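Side-chain contact in tyrosyl-tRNA synthetase (Aeropyrum pernix, PDB 2CYA), which probably catalyses the two-step attachment of tyrosine to its cognate tRNA, using ATP to form tyrosyl-adenylate before transfer to the acceptor end: residues A74-Y79 / D125-V130. Numbering follows the deposited sequence.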
ATOM      1  N   ALA A  74       3.113  11.360 -11.941  1.00 28.38           N
ATOM      2  CA  ALA A  74       2.544  10.226 -11.206  1.00 28.30           C
ATOM      3  C   ALA A  74       2.551   8.935 -12.003  1.00 27.88           C
ATOM      4  O   ALA A  74       1.492   8.378 -12.314  1.00 28.17           O
ATOM      5  CB  ALA A  74       1.130  10.564 -10.778  1.00 24.93           C
ATOM      6  N   THR A  75       3.753   8.459 -12.312  1.00 26.54           N
ATOM      7  CA  THR A  75       3.915   7.266 -13.122  1.00 27.73           C
ATOM      8  C   THR A  75       3.362   5.997 -12.495  1.00 29.78           C
ATOM      9  O   THR A  75       2.759   5.185 -13.196  1.00 28.76           O
ATOM     10  CB  THR A  75       5.395   7.039 -13.488  1.00 28.11           C
ATOM     11  OG1 THR A  75       6.153   6.807 -12.297  1.00 30.84           O
ATOM     12  CG2 THR A  75       5.959   8.274 -14.230  1.00 27.21           C
ATOM     13  N   TRP A  76       3.549   5.827 -11.188  1.00 28.06           N
ATOM     14  CA  TRP A  76       3.038   4.635 -10.523  1.00 31.52           C
ATOM     15  C   TRP A  76       1.507   4.650 -10.510  1.00 30.33           C
ATOM     16  O   TRP A  76       0.856   3.613 -10.628  1.00 32.08           O
ATOM     17  CB  TRP A  76       3.618   4.527  -9.100  1.00 29.35           C
ATOM     18  CG  TRP A  76       5.034   4.011  -9.110  1.00 31.02           C
ATOM     19  CD1 TRP A  76       6.031   4.360  -9.978  1.00 31.77           C
ATOM     20  CD2 TRP A  76       5.606   3.044  -8.215  1.00 31.17           C
ATOM     21  NE1 TRP A  76       7.188   3.673  -9.680  1.00 31.69           N
ATOM     22  CE2 TRP A  76       6.951   2.856  -8.605  1.00 31.57           C
ATOM     23  CE3 TRP A  76       5.110   2.318  -7.124  1.00 31.18           C
ATOM     24  CZ2 TRP A  76       7.804   1.968  -7.944  1.00 32.42           C
ATOM     25  CZ3 TRP A  76       5.965   1.434  -6.460  1.00 29.62           C
ATOM     26  CH2 TRP A  76       7.293   1.270  -6.874  1.00 30.03           C
ATOM     27  N   HIS A  77       0.931   5.836 -10.396  1.00 30.40           N
ATOM     28  CA  HIS A  77      -0.515   5.959 -10.395  1.00 28.89           C
ATOM     29  C   HIS A  77      -1.043   5.554 -11.771  1.00 30.10           C
ATOM     30  O   HIS A  77      -2.060   4.880 -11.869  1.00 28.08           O
ATOM     31  CB  HIS A  77      -0.923   7.405 -10.093  1.00 29.77           C
ATOM     32  CG  HIS A  77      -0.426   7.905  -8.774  1.00 32.09           C
ATOM     33  ND1 HIS A  77      -1.234   7.997  -7.662  1.00 32.21           N
ATOM     34  CD2 HIS A  77       0.802   8.332  -8.388  1.00 34.86           C
ATOM     35  CE1 HIS A  77      -0.530   8.465  -6.648  1.00 33.80           C
ATOM     36  NE2 HIS A  77       0.708   8.678  -7.059  1.00 34.13           N
ATOM     37  N   ALA A  78      -0.352   5.981 -12.831  1.00 31.39           N
ATOM     38  CA  ALA A  78      -0.772   5.664 -14.203  1.00 31.94           C
ATOM     39  C   ALA A  78      -0.698   4.150 -14.381  1.00 32.07           C
ATOM     40  O   ALA A  78      -1.564   3.528 -15.018  1.00 29.59           O
ATOM     41  CB  ALA A  78       0.148   6.356 -15.217  1.00 29.55           C
ATOM     42  N   TYR A  79       0.347   3.561 -13.820  1.00 32.80           N
ATOM     43  CA  TYR A  79       0.492   2.114 -13.913  1.00 36.66           C
ATOM     44  C   TYR A  79      -0.706   1.468 -13.225  1.00 35.09           C
ATOM     45  O   TYR A  79      -1.326   0.565 -13.763  1.00 35.05           O
ATOM     46  CB  TYR A  79       1.770   1.649 -13.231  1.00 39.49           C
ATOM     47  CG  TYR A  79       1.957   0.142 -13.271  1.00 44.40           C
ATOM     48  CD1 TYR A  79       2.395  -0.500 -14.428  1.00 45.79           C
ATOM     49  CD2 TYR A  79       1.710  -0.634 -12.145  1.00 45.83           C
ATOM     50  CE1 TYR A  79       2.588  -1.882 -14.454  1.00 48.69           C
ATOM     51  CE2 TYR A  79       1.902  -2.015 -12.162  1.00 47.87           C
ATOM     52  CZ  TYR A  79       2.342  -2.631 -13.313  1.00 48.39           C
ATOM     53  OH  TYR A  79       2.569  -3.993 -13.307  1.00 51.30           O
ATOM     54  N   ASP A 125      10.367   6.191   3.905  1.00 30.43           N
ATOM     55  CA  ASP A 125       9.524   7.137   4.628  1.00 31.09           C
ATOM     56  C   ASP A 125       8.244   7.452   3.874  1.00 29.18           C
ATOM     57  O   ASP A 125       7.221   7.728   4.485  1.00 29.61           O
ATOM     58  CB  ASP A 125      10.288   8.424   4.926  1.00 34.68           C
ATOM     59  CG  ASP A 125      11.379   8.212   5.961  1.00 37.34           C
ATOM     60  OD1 ASP A 125      11.251   7.249   6.752  1.00 39.17           O
ATOM     61  OD2 ASP A 125      12.348   9.002   5.989  1.00 39.81           O
ATOM     62  N   TYR A 126       8.293   7.403   2.547  1.00 26.02           N
ATOM     63  CA  TYR A 126       7.094   7.658   1.784  1.00 25.94           C
ATOM     64  C   TYR A 126       6.081   6.542   2.072  1.00 26.64           C
ATOM     65  O   TYR A 126       4.911   6.821   2.376  1.00 25.65           O
ATOM     66  CB  TYR A 126       7.396   7.697   0.291  1.00 24.77           C
ATOM     67  CG  TYR A 126       6.154   7.720  -0.553  1.00 25.44           C
ATOM     68  CD1 TYR A 126       5.382   8.884  -0.678  1.00 24.68           C
ATOM     69  CD2 TYR A 126       5.765   6.589  -1.261  1.00 25.53           C
ATOM     70  CE1 TYR A 126       4.260   8.909  -1.504  1.00 26.20           C
ATOM     71  CE2 TYR A 126       4.648   6.597  -2.076  1.00 24.47           C
ATOM     72  CZ  TYR A 126       3.896   7.752  -2.202  1.00 26.91           C
ATOM     73  OH  TYR A 126       2.779   7.735  -3.021  1.00 24.27           O
ATOM     74  N   TRP A 127       6.527   5.284   1.981  1.00 25.52           N
ATOM     75  CA  TRP A 127       5.623   4.159   2.243  1.00 23.93           C
ATOM     76  C   TRP A 127       5.224   4.189   3.700  1.00 23.75           C
ATOM     77  O   TRP A 127       4.119   3.813   4.055  1.00 23.53           O
ATOM     78  CB  TRP A 127       6.281   2.825   1.834  1.00 22.95           C
ATOM     79  CG  TRP A 127       6.512   2.801   0.344  1.00 19.43           C
ATOM     80  CD1 TRP A 127       7.709   2.991  -0.310  1.00 20.79           C
ATOM     81  CD2 TRP A 127       5.505   2.759  -0.673  1.00 18.24           C
ATOM     82  NE1 TRP A 127       7.497   3.082  -1.668  1.00 20.54           N
ATOM     83  CE2 TRP A 127       6.153   2.944  -1.917  1.00 18.42           C
ATOM     84  CE3 TRP A 127       4.108   2.589  -0.653  1.00 18.96           C
ATOM     85  CZ2 TRP A 127       5.454   2.964  -3.136  1.00 16.78           C
ATOM     86  CZ3 TRP A 127       3.414   2.610  -1.867  1.00 17.52           C
ATOM     87  CH2 TRP A 127       4.092   2.798  -3.090  1.00 16.58           C
ATOM     88  N   GLY A 128       6.118   4.683   4.546  1.00 26.14           N
ATOM     89  CA  GLY A 128       5.775   4.807   5.953  1.00 27.40           C
ATOM     90  C   GLY A 128       4.538   5.696   6.095  1.00 30.00           C
ATOM     91  O   GLY A 128       3.658   5.424   6.941  1.00 28.96           O
ATOM     92  N   LEU A 129       4.459   6.747   5.265  1.00 29.90           N
ATOM     93  CA  LEU A 129       3.314   7.684   5.275  1.00 29.94           C
ATOM     94  C   LEU A 129       2.095   7.027   4.662  1.00 29.96           C
ATOM     95  O   LEU A 129       0.968   7.236   5.112  1.00 32.90           O
ATOM     96  CB  LEU A 129       3.612   8.968   4.465  1.00 30.60           C
ATOM     97  CG  LEU A 129       4.111  10.243   5.149  1.00 31.80           C
ATOM     98  CD1 LEU A 129       4.448  11.303   4.087  1.00 29.61           C
ATOM     99  CD2 LEU A 129       3.034  10.777   6.088  1.00 29.26           C
ATOM    100  N   VAL A 130       2.291   6.263   3.599  1.00 28.17           N
ATOM    101  CA  VAL A 130       1.149   5.589   3.007  1.00 28.59           C
ATOM    102  C   VAL A 130       0.475   4.717   4.079  1.00 30.51           C
ATOM    103  O   VAL A 130      -0.755   4.608   4.130  1.00 30.95           O
ATOM    104  CB  VAL A 130       1.576   4.727   1.813  1.00 28.03           C
ATOM    105  CG1 VAL A 130       0.457   3.792   1.426  1.00 27.00           C
ATOM    106  CG2 VAL A 130       1.931   5.642   0.633  1.00 28.30           C
TER
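The indoles of Trp76 and Trp127 meet through their six-membered rings, which cross obliquely, their planes inclined at 42° and their centroids 5.9 Å apart. CZ3 of Trp76 touches CZ2 of Trp127 at 3.7 Å, and its neighbour CE3 lies 4.1 Å from the same CZ2. One face of the Trp127 ring is covered by Tyr126, whose CD2 sits 3.7 Å above the plane, over the ring centre. Trp127 NE1 lies in plane at the rim of the Tyr126 ring, which carries Val130 CG2 on one face, offset toward the rim. Thr75 OG1 lies in plane at the edge of the Trp76 indole. On both tryptophans CG is anti to the carbonyl carbon (chi1 -78° on Trp76, -64° on Trp127), a rotamer that sets CG beside the backbone N and carries the indoles toward each other, and they meet although the CA atoms of Trp76 and Trp127 are 13.0 Å apart. Helix 75-80, following strand 68-73 of the mixed central sheet, is thus joined to helix 124-135. Each indole nitrogen is held within its own chain: Trp76 NE1 donates to Glu118 OE1, and Trp127 NE1 to the carbonyl O of Ala121. Across the dimer interface Trp127 stacks on Trp127 of the second subunit, and Trp76 packs against Ile131 of that subunit. An alanine in place of Trp76 would probably leave Glu118 OE1 without its indole donor and open a gap beside CZ2 and CH2 of Trp127. Tyr126 OH is hydrogen-bonded to OD1 of Asp172, predicted to bind the substrate L-tyrosine. The two tryptophans therefore meet through carbon alone while their nitrogens face separate acceptors, a buried apolar contact at the dimer interface, the side chain of Trp127 about 8 Å from that of Asp172 at their nearest atoms.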